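Local coordinates for protein LYND (Lyngbya aestuarii, PDB 4V1T) that probably uses ATP and magnesium to cyclise cysteine side chains of precursor peptides into thiazoline rings, as YcaO-family cyclodehydratases do, at residues 217-220 against 221-225; 457-461 against 462-466; 656-659 against 660-663. All coordinates share one frame; numbering follows the deposited sequence.

How the contacts relate
Following the chain from its N terminus, contact 1 comes first, within helix 216-225, which follows the zinc-site Cys206 and Cys203 and lies against the second subunit. Contact 2 joins the end of helix 454-457 to helix 461-465, and contact 3 leads from the loop after helix 630-649 into helix 661-666; both belong to the YcaO range. The three follow in series, with no nesting or crossing, and each closes no more than a local helical turn or beta turn. Centres are 34 Å apart for contacts 1 and 2, and 27 Å for contact 3 from either. Together they illustrate side chains bonding to nearby backbone within a helix and at two helix starts.

Contact 1 (217-220 against 221-225); sequences VEAS and VLRQK
Arg223 folds back over Ala219, four residues earlier in helix 216-225, and this return makes the tight side of the contact. Its chain turns at the third torsion (chi3 -64°), bringing the guanidinium alongside the preceding helical turn. NE then lies 2.8 Å from Ala219 O in a weak hydrogen bond, while the backbone Arg223 N reaches the same Ala219 O at 2.9 Å; one carbonyl thus receives two donors from a single residue. NH2 presses in further, 3.1 Å from Ala219 CB. Ser220 N sits at the guanidinium edge, in its plane, but this pair consists of two donors and is no bond. NH1 meanwhile donates to Gly390 O, giving the group a partner outside the helix.

A second side-chain link runs one residue further on. With chi1 at -180°, the Ser220 hydroxyl is turned toward Gln224 on the next turn, where OG receives Gln224 NE2 at 3.2 Å and lies close to the amide plane. That oxygen is also hydrogen-bonded to Ala392 O, and the amide nitrogen to Tyr24 OH of the second subunit, so a short polar chain crosses from the loop at Ala392 to the neighbouring copy.

Side-chain contact is sparser between Glu218 and Leu222. They run side by side, with Glu218 CG 4.0 Å from Leu222 CD1, although Leu222 CG comes to 3.2 Å from Glu218 O. Glu218 is buried, its carboxylate in a salt bridge with Arg215, while Leu222 is partly exposed; the solvent side lies at the exposed Lys225.

The ordinary helical bonds continue along the backbone, as in Gln224 N to Ser220 O at 2.8 Å. The positive guanidinium would be expected to polarise the Ala219 carbonyl, which takes both N-H groups of Arg223.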
ATOM      1  N   VAL B 217      13.451 -22.257   9.575  1.00 68.27           N
ATOM      2  CA  VAL B 217      13.022 -23.580  10.023  1.00 77.91           C
ATOM      3  C   VAL B 217      13.786 -24.657   9.262  1.00 77.13           C
ATOM      4  O   VAL B 217      14.371 -25.560   9.860  1.00 68.92           O
ATOM      5  CB  VAL B 217      11.512 -23.793   9.828  1.00 72.86           C
ATOM      6  CG1 VAL B 217      11.122 -25.235  10.151  1.00 69.83           C
ATOM      7  CG2 VAL B 217      10.720 -22.821  10.697  1.00 76.48           C
ATOM      8  N   GLU B 218      13.774 -24.547   7.939  1.00 73.39           N
ATOM      9  CA  GLU B 218      14.497 -25.473   7.080  1.00 70.02           C
ATOM     10  C   GLU B 218      15.980 -25.488   7.442  1.00 71.39           C
ATOM     11  O   GLU B 218      16.576 -26.547   7.609  1.00 71.01           O
ATOM     12  CB  GLU B 218      14.315 -25.090   5.608  1.00 75.88           C
ATOM     13  CG  GLU B 218      14.939 -26.068   4.616  1.00 84.77           C
ATOM     14  CD  GLU B 218      14.954 -25.541   3.182  1.00 93.73           C
ATOM     15  OE1 GLU B 218      15.887 -24.776   2.817  1.00 68.05           O
ATOM     16  OE2 GLU B 218      14.040 -25.904   2.408  1.00103.21           O
ATOM     17  N   ALA B 219      16.564 -24.300   7.569  1.00 73.11           N
ATOM     18  CA  ALA B 219      17.989 -24.158   7.838  1.00 70.19           C
ATOM     19  C   ALA B 219      18.373 -24.784   9.179  1.00 69.28           C
ATOM     20  O   ALA B 219      19.451 -25.364   9.317  1.00 72.44           O
ATOM     21  CB  ALA B 219      18.386 -22.690   7.811  1.00 67.49           C
ATOM     22  N   SER B 220      17.492 -24.657  10.166  1.00 74.66           N
ATOM     23  CA  SER B 220      17.790 -25.118  11.523  1.00 87.66           C
ATOM     24  C   SER B 220      17.705 -26.632  11.592  1.00 78.59           C
ATOM     25  O   SER B 220      18.491 -27.281  12.282  1.00 86.82           O
ATOM     26  CB  SER B 220      16.842 -24.478  12.541  1.00 83.13           C
ATOM     27  OG  SER B 220      17.140 -24.926  13.856  1.00 93.68           O
ATOM     28  N   VAL B 221      16.736 -27.172  10.865  1.00 72.47           N
ATOM     29  CA  VAL B 221      16.574 -28.605  10.711  1.00 82.77           C
ATOM     30  C   VAL B 221      17.816 -29.181  10.054  1.00 82.31           C
ATOM     31  O   VAL B 221      18.324 -30.218  10.476  1.00 83.18           O
ATOM     32  CB  VAL B 221      15.319 -28.933   9.868  1.00 72.00           C
ATOM     33  CG1 VAL B 221      15.406 -30.322   9.237  1.00 79.27           C
ATOM     34  CG2 VAL B 221      14.069 -28.807  10.722  1.00 66.82           C
ATOM     35  N   LEU B 222      18.304 -28.496   9.027  1.00 71.50           N
ATOM     36  CA  LEU B 222      19.491 -28.939   8.315  1.00 70.25           C
ATOM     37  C   LEU B 222      20.712 -28.925   9.226  1.00 72.96           C
ATOM     38  O   LEU B 222      21.486 -29.872   9.229  1.00 80.64           O
ATOM     39  CB  LEU B 222      19.739 -28.071   7.084  1.00 63.94           C
ATOM     40  CG  LEU B 222      18.720 -28.246   5.953  1.00 79.95           C
ATOM     41  CD1 LEU B 222      18.784 -27.082   4.964  1.00 71.24           C
ATOM     42  CD2 LEU B 222      18.919 -29.569   5.229  1.00 85.21           C
ATOM     43  N   ARG B 223      20.875 -27.843   9.986  1.00 81.05           N
ATOM     44  CA  ARG B 223      21.952 -27.740  10.975  1.00 85.76           C
ATOM     45  C   ARG B 223      21.831 -28.838  12.014  1.00 91.33           C
ATOM     46  O   ARG B 223      22.812 -29.499  12.340  1.00 96.67           O
ATOM     47  CB  ARG B 223      21.935 -26.378  11.670  1.00 83.32           C
ATOM     48  CG  ARG B 223      22.698 -25.298  10.925  1.00 79.15           C
ATOM     49  CD  ARG B 223      22.277 -23.913  11.370  1.00 91.44           C
ATOM     50  NE  ARG B 223      20.874 -23.621  11.055  1.00105.44           N
ATOM     51  CZ  ARG B 223      20.326 -22.411  11.135  1.00107.23           C
ATOM     52  NH1 ARG B 223      21.061 -21.384  11.499  1.00111.45           N
ATOM     53  NH2 ARG B 223      19.051 -22.206  10.841  1.00106.23           N
ATOM     54  N   GLN B 224      20.628 -29.028  12.526  1.00 93.00           N
ATOM     55  CA  GLN B 224      20.388 -30.075  13.500  1.00 91.13           C
ATOM     56  C   GLN B 224      20.646 -31.435  12.920  1.00 88.57           C
ATOM     57  O   GLN B 224      21.168 -32.317  13.582  1.00 94.03           O
ATOM     58  CB  GLN B 224      18.967 -30.019  13.995  1.00 89.92           C
ATOM     59  CG  GLN B 224      18.788 -28.993  15.065  1.00 94.47           C
ATOM     60  CD  GLN B 224      17.370 -28.916  15.544  1.00100.33           C
ATOM     61  OE1 GLN B 224      16.806 -29.894  16.023  1.00 99.92           O
ATOM     62  NE2 GLN B 224      16.790 -27.740  15.437  1.00 99.29           N
ATOM     63  N   LYS B 225      20.290 -31.595  11.664  1.00 86.27           N
ATOM     64  CA  LYS B 225      20.354 -32.880  11.029  1.00 83.23           C
ATOM     65  C   LYS B 225      21.755 -33.335  11.060  1.00 99.18           C
ATOM     66  O   LYS B 225      22.017 -34.506  11.245  1.00104.50           O
ATOM     67  CB  LYS B 225      19.929 -32.811   9.591  1.00 92.10           C
ATOM     68  CG  LYS B 225      19.711 -34.176   9.014  1.00 93.18           C
ATOM     69  CD  LYS B 225      18.546 -34.155   8.064  1.00 92.36           C
ATOM     70  CE  LYS B 225      18.681 -35.221   7.029  1.00 75.44           C
ATOM     71  NZ  LYS B 225      18.228 -34.693   5.732  1.00 73.50           N
TER

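Contact 2 (457-461 against 462-466); sequences LCFSD and GQYAN
Phe459 and Tyr464 make the apolar part of this contact, their side chains crossing at about a right angle. The methylene does the touching: Phe459 CB stands over one face of the tyrosine ring, displaced toward its rim and 3.7 Å from Tyr464 CE2, a CH-pi contact. The two rings are inclined at 54°, an oblique pairing. Leu457 CD1 adds a methyl 3.8 Å from Tyr464 OH.

Reciprocal hydrogen bonds form the second group, and they define a capping box at the start of helix 461-465, with Ser460 as N-cap. Ser460 OG, placed between its backbone N and carbonyl carbon (chi1 81°), accepts from Gln463 N at 2.8 Å. In return the extended Gln463 side chain brings OE1 to Ser460 N at 2.9 Å, in an almost straight bond (176°). Both ends have second partners: Ser460 OG is also hydrogen-bonded to Glu765 OE2, while the Gln463 amide binds Phe744 N through OE1 and Ser742 O through NE2. The cap is thereby tied to the C-terminal part of the chain.

Backbone bonds complete the first turn, Tyr464 N to Ser460 O at 3.2 Å and Ala465 N to Asp461 O at 3.0 Å.

Water makes the last kind of link. One molecule accepts from Phe459 N at 2.9 Å and donates to Tyr464 OH at 2.8 Å, bridging the loop backbone to the end of the phenol.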
ATOM      1  N   LEU B 457      32.542  -4.995  27.462  1.00 53.79           N
ATOM      2  CA  LEU B 457      31.609  -5.867  28.168  1.00 51.42           C
ATOM      3  C   LEU B 457      31.383  -5.408  29.597  1.00 43.56           C
ATOM      4  O   LEU B 457      30.251  -5.256  30.031  1.00 54.72           O
ATOM      5  CB  LEU B 457      32.111  -7.312  28.153  1.00 43.68           C
ATOM      6  CG  LEU B 457      32.298  -7.950  26.772  1.00 47.35           C
ATOM      7  CD1 LEU B 457      32.957  -9.313  26.899  1.00 55.85           C
ATOM      8  CD2 LEU B 457      30.977  -8.053  26.011  1.00 46.75           C
ATOM      9  N   CYS B 458      32.469  -5.182  30.320  1.00 49.04           N
ATOM     10  CA  CYS B 458      32.406  -4.703  31.695  1.00 50.31           C
ATOM     11  C   CYS B 458      31.730  -5.713  32.639  1.00 56.79           C
ATOM     12  O   CYS B 458      30.929  -5.339  33.492  1.00 50.45           O
ATOM     13  CB  CYS B 458      31.678  -3.346  31.767  1.00 66.46           C
ATOM     14  SG  CYS B 458      32.395  -2.021  30.762  1.00 80.64           S
ATOM     15  N   PHE B 459      32.054  -6.993  32.486  1.00 45.50           N
ATOM     16  CA  PHE B 459      31.649  -7.995  33.462  1.00 46.31           C
ATOM     17  C   PHE B 459      32.603  -7.944  34.671  1.00 51.79           C
ATOM     18  O   PHE B 459      33.779  -7.625  34.529  1.00 52.10           O
ATOM     19  CB  PHE B 459      31.668  -9.395  32.847  1.00 39.98           C
ATOM     20  CG  PHE B 459      30.527  -9.666  31.914  1.00 42.69           C
ATOM     21  CD1 PHE B 459      29.294 -10.066  32.406  1.00 38.65           C
ATOM     22  CD2 PHE B 459      30.690  -9.552  30.544  1.00 46.61           C
ATOM     23  CE1 PHE B 459      28.237 -10.331  31.551  1.00 43.62           C
ATOM     24  CE2 PHE B 459      29.630  -9.808  29.678  1.00 45.35           C
ATOM     25  CZ  PHE B 459      28.403 -10.201  30.180  1.00 45.34           C
ATOM     26  N   SER B 460      32.099  -8.248  35.858  1.00 52.13           N
ATOM     27  CA  SER B 460      32.941  -8.247  37.054  1.00 53.40           C
ATOM     28  C   SER B 460      33.839  -9.483  37.081  1.00 56.60           C
ATOM     29  O   SER B 460      33.595 -10.450  36.354  1.00 53.08           O
ATOM     30  CB  SER B 460      32.092  -8.210  38.321  1.00 43.13           C
ATOM     31  OG  SER B 460      31.620  -9.502  38.642  1.00 59.88           O
ATOM     32  N   ASP B 461      34.877  -9.443  37.918  1.00 55.61           N
ATOM     33  CA  ASP B 461      35.731 -10.606  38.130  1.00 52.91           C
ATOM     34  C   ASP B 461      34.942 -11.752  38.750  1.00 46.50           C
ATOM     35  O   ASP B 461      35.130 -12.911  38.378  1.00 51.23           O
ATOM     36  CB  ASP B 461      36.927 -10.265  39.030  1.00 56.47           C
ATOM     37  CG  ASP B 461      37.918  -9.335  38.358  1.00 62.99           C
ATOM     38  OD1 ASP B 461      38.119  -9.450  37.128  1.00 63.81           O
ATOM     39  OD2 ASP B 461      38.497  -8.486  39.069  1.00 70.12           O
ATOM     40  N   GLY B 462      34.077 -11.426  39.707  1.00 55.81           N
ATOM     41  CA  GLY B 462      33.219 -12.414  40.339  1.00 56.58           C
ATOM     42  C   GLY B 462      32.290 -13.065  39.325  1.00 58.61           C
ATOM     43  O   GLY B 462      32.058 -14.270  39.362  1.00 60.42           O
ATOM     44  N   GLN B 463      31.752 -12.265  38.415  1.00 44.25           N
ATOM     45  CA  GLN B 463      30.831 -12.782  37.407  1.00 48.08           C
ATOM     46  C   GLN B 463      31.514 -13.808  36.520  1.00 44.21           C
ATOM     47  O   GLN B 463      30.942 -14.857  36.217  1.00 49.10           O
ATOM     48  CB  GLN B 463      30.274 -11.647  36.552  1.00 47.87           C
ATOM     49  CG  GLN B 463      29.114 -10.904  37.189  1.00 45.41           C
ATOM     50  CD  GLN B 463      28.590  -9.813  36.286  1.00 45.07           C
ATOM     51  OE1 GLN B 463      29.275  -8.823  36.037  1.00 51.77           O
ATOM     52  NE2 GLN B 463      27.390  -9.999  35.763  1.00 59.12           N
ATOM     53  N   TYR B 464      32.739 -13.499  36.105  1.00 49.05           N
ATOM     54  CA  TYR B 464      33.510 -14.409  35.270  1.00 50.36           C
ATOM     55  C   TYR B 464      33.835 -15.709  36.007  1.00 43.93           C
ATOM     56  O   TYR B 464      33.672 -16.790  35.457  1.00 45.72           O
ATOM     57  CB  TYR B 464      34.806 -13.758  34.814  1.00 43.44           C
ATOM     58  CG  TYR B 464      34.694 -12.913  33.565  1.00 44.55           C
ATOM     59  CD1 TYR B 464      34.162 -13.436  32.398  1.00 49.73           C
ATOM     60  CD2 TYR B 464      35.165 -11.609  33.540  1.00 47.37           C
ATOM     61  CE1 TYR B 464      34.071 -12.680  31.243  1.00 56.65           C
ATOM     62  CE2 TYR B 464      35.082 -10.843  32.389  1.00 56.13           C
ATOM     63  CZ  TYR B 464      34.529 -11.386  31.246  1.00 54.54           C
ATOM     64  OH  TYR B 464      34.456 -10.647  30.099  1.00 47.32           O
ATOM     65  N   ALA B 465      34.287 -15.586  37.247  1.00 48.97           N
ATOM     66  CA  ALA B 465      34.674 -16.741  38.041  1.00 55.21           C
ATOM     67  C   ALA B 465      33.520 -17.708  38.259  1.00 54.73           C
ATOM     68  O   ALA B 465      33.711 -18.926  38.210  1.00 56.74           O
ATOM     69  CB  ALA B 465      35.231 -16.289  39.381  1.00 62.09           C
ATOM     70  N   ASN B 466      32.330 -17.160  38.498  1.00 46.96           N
ATOM     71  CA  ASN B 466      31.150 -17.965  38.807  1.00 58.29           C
ATOM     72  C   ASN B 466      30.196 -18.072  37.629  1.00 53.43           C
ATOM     73  O   ASN B 466      29.026 -18.424  37.801  1.00 51.19           O
ATOM     74  CB  ASN B 466      30.422 -17.374  40.019  1.00 56.10           C
ATOM     75  CG  ASN B 466      31.351 -17.179  41.210  1.00 60.76           C
ATOM     76  OD1 ASN B 466      32.137 -18.054  41.543  1.00 67.17           O
ATOM     77  ND2 ASN B 466      31.278 -16.015  41.841  1.00 66.73           N
TER
HETATM   78  O   HOH W   1      34.165  -7.911  30.773  1.00 53.95           O

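Contact 3 (656-659 against 660-663); sequences LKSD and ATDW
Ser658 to Thr661 form a type II beta turn, with Asp659 and Ala660 at its corners and Ala660 at positive phi (85°), a position more often held by glycine. The closing backbone bond, Thr661 N to Ser658 O, is long and weak at 3.4 Å.

The threonine side chain supplies a much shorter link. With its oxygen beside the backbone N (chi1 -60°), Thr661 OG1 faces back across the turn and donates to Ser658 O at 2.6 Å, the donor tilted only 18° from the carbonyl plane. Lys657 O stands 2.9 Å from the same Thr661 OG1, so the hydroxyl sits between two successive carbonyl oxygens of the loop leading into the turn. The Ser658 carbonyl in turn faces both the amide and the hydroxyl of one residue.

The methyl branch of Thr661 has an apolar task. Thr661 CG2, anti to the backbone N, lies 3.7 Å from Leu656 CB and 4.1 Å from Leu656 CD1, and the two side chains run alongside each other in opposing senses. Leu656 is buried and rests also on Arg619 and Val651. Asp659 is exposed, yet its OD1 is hydrogen-bonded to His404 NE2; its side chain remains about 14 Å from a bound magnesium ion.

Ala660 occupies the N-cap of helix 661-666 and touches Phe775, the last residue of the chain. Since its methyl carries no polar atom, Ala660 can offer no side-chain cap. Instead the first residue of the helix combines two roles: Thr661 ties its hydroxyl to the Ser658 carbonyl, consistent with the hydroxyl making up for the weak amide bond, while its methyl packs on Leu656.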
ATOM      1  N   LEU B 656      -0.136 -15.356  27.862  1.00 79.84           N
ATOM      2  CA  LEU B 656       1.035 -14.513  27.688  1.00 74.14           C
ATOM      3  C   LEU B 656       2.247 -15.328  27.317  1.00 77.12           C
ATOM      4  O   LEU B 656       2.552 -16.329  27.932  1.00 75.97           O
ATOM      5  CB  LEU B 656       1.338 -13.751  28.958  1.00 70.69           C
ATOM      6  CG  LEU B 656       0.861 -12.322  29.041  1.00 74.50           C
ATOM      7  CD1 LEU B 656       1.383 -11.715  30.323  1.00 73.28           C
ATOM      8  CD2 LEU B 656       1.359 -11.529  27.856  1.00 71.81           C
ATOM      9  N   LYS B 657       2.959 -14.851  26.322  1.00 78.61           N
ATOM     10  CA  LYS B 657       4.172 -15.479  25.860  1.00 80.23           C
ATOM     11  C   LYS B 657       5.191 -14.413  25.905  1.00 88.18           C
ATOM     12  O   LYS B 657       4.917 -13.331  26.395  1.00110.32           O
ATOM     13  CB  LYS B 657       4.033 -15.966  24.429  1.00 88.98           C
ATOM     14  CG  LYS B 657       3.063 -17.117  24.240  1.00 82.87           C
ATOM     15  CD  LYS B 657       3.698 -18.432  24.635  1.00 75.71           C
ATOM     16  CE  LYS B 657       2.660 -19.430  25.104  1.00 78.86           C
ATOM     17  NZ  LYS B 657       1.784 -19.872  23.983  1.00 85.60           N
ATOM     18  N   SER B 658       6.387 -14.738  25.453  1.00 85.61           N
ATOM     19  CA  SER B 658       7.481 -13.783  25.335  1.00 95.65           C
ATOM     20  C   SER B 658       8.268 -13.683  26.581  1.00 84.04           C
ATOM     21  O   SER B 658       7.799 -13.989  27.662  1.00 80.92           O
ATOM     22  CB  SER B 658       7.021 -12.353  25.010  1.00114.78           C
ATOM     23  OG  SER B 658       6.465 -11.718  26.157  1.00108.45           O
ATOM     24  N   ASP B 659       9.459 -13.151  26.411  1.00 85.32           N
ATOM     25  CA  ASP B 659      10.338 -12.903  27.519  1.00 86.80           C
ATOM     26  C   ASP B 659       9.621 -11.874  28.341  1.00 94.43           C
ATOM     27  O   ASP B 659       8.811 -11.138  27.808  1.00102.81           O
ATOM     28  CB  ASP B 659      11.679 -12.398  27.032  1.00 82.25           C
ATOM     29  CG  ASP B 659      12.402 -13.422  26.195  1.00 91.09           C
ATOM     30  OD1 ASP B 659      12.202 -13.448  24.971  1.00 87.72           O
ATOM     31  OD2 ASP B 659      13.157 -14.225  26.764  1.00 99.60           O
ATOM     32  N   ALA B 660       9.859 -11.880  29.639  1.00 82.46           N
ATOM     33  CA  ALA B 660       9.273 -10.907  30.554  1.00 71.57           C
ATOM     34  C   ALA B 660       7.887 -11.250  31.054  1.00 60.28           C
ATOM     35  O   ALA B 660       7.304 -10.487  31.791  1.00 61.51           O
ATOM     36  CB  ALA B 660       9.257  -9.526  29.940  1.00 76.64           C
ATOM     37  N   THR B 661       7.368 -12.401  30.685  1.00 62.10           N
ATOM     38  CA  THR B 661       6.042 -12.786  31.149  1.00 67.19           C
ATOM     39  C   THR B 661       5.991 -12.839  32.688  1.00 60.34           C
ATOM     40  O   THR B 661       5.101 -12.292  33.296  1.00 53.47           O
ATOM     41  CB  THR B 661       5.641 -14.145  30.554  1.00 62.00           C
ATOM     42  OG1 THR B 661       5.630 -14.064  29.130  1.00 62.82           O
ATOM     43  CG2 THR B 661       4.309 -14.534  31.011  1.00 63.24           C
ATOM     44  N   ASP B 662       6.987 -13.453  33.300  1.00 55.73           N
ATOM     45  CA  ASP B 662       7.083 -13.527  34.757  1.00 63.48           C
ATOM     46  C   ASP B 662       7.008 -12.138  35.386  1.00 54.47           C
ATOM     47  O   ASP B 662       6.266 -11.912  36.339  1.00 46.49           O
ATOM     48  CB  ASP B 662       8.393 -14.199  35.168  1.00 67.01           C
ATOM     49  CG  ASP B 662       8.396 -14.632  36.619  1.00 93.57           C
ATOM     50  OD1 ASP B 662       8.252 -13.762  37.512  1.00106.39           O
ATOM     51  OD2 ASP B 662       8.539 -15.850  36.874  1.00106.39           O
ATOM     52  N   TRP B 663       7.790 -11.216  34.836  1.00 45.26           N
ATOM     53  CA  TRP B 663       7.806  -9.841  35.300  1.00 50.24           C
ATOM     54  C   TRP B 663       6.418  -9.197  35.235  1.00 55.87           C
ATOM     55  O   TRP B 663       5.983  -8.525  36.177  1.00 43.11           O
ATOM     56  CB  TRP B 663       8.789  -9.037  34.461  1.00 49.98           C
ATOM     57  CG  TRP B 663       8.603  -7.568  34.589  1.00 56.98           C
ATOM     58  CD1 TRP B 663       7.801  -6.770  33.817  1.00 45.13           C
ATOM     59  CD2 TRP B 663       9.232  -6.709  35.540  1.00 41.51           C
ATOM     60  NE1 TRP B 663       7.897  -5.472  34.233  1.00 45.68           N
ATOM     61  CE2 TRP B 663       8.765  -5.405  35.294  1.00 47.68           C
ATOM     62  CE3 TRP B 663      10.145  -6.915  36.580  1.00 49.71           C
ATOM     63  CZ2 TRP B 663       9.178  -4.316  36.051  1.00 54.40           C
ATOM     64  CZ3 TRP B 663      10.553  -5.834  37.326  1.00 46.12           C
ATOM     65  CH2 TRP B 663      10.069  -4.553  37.063  1.00 52.87           C
TER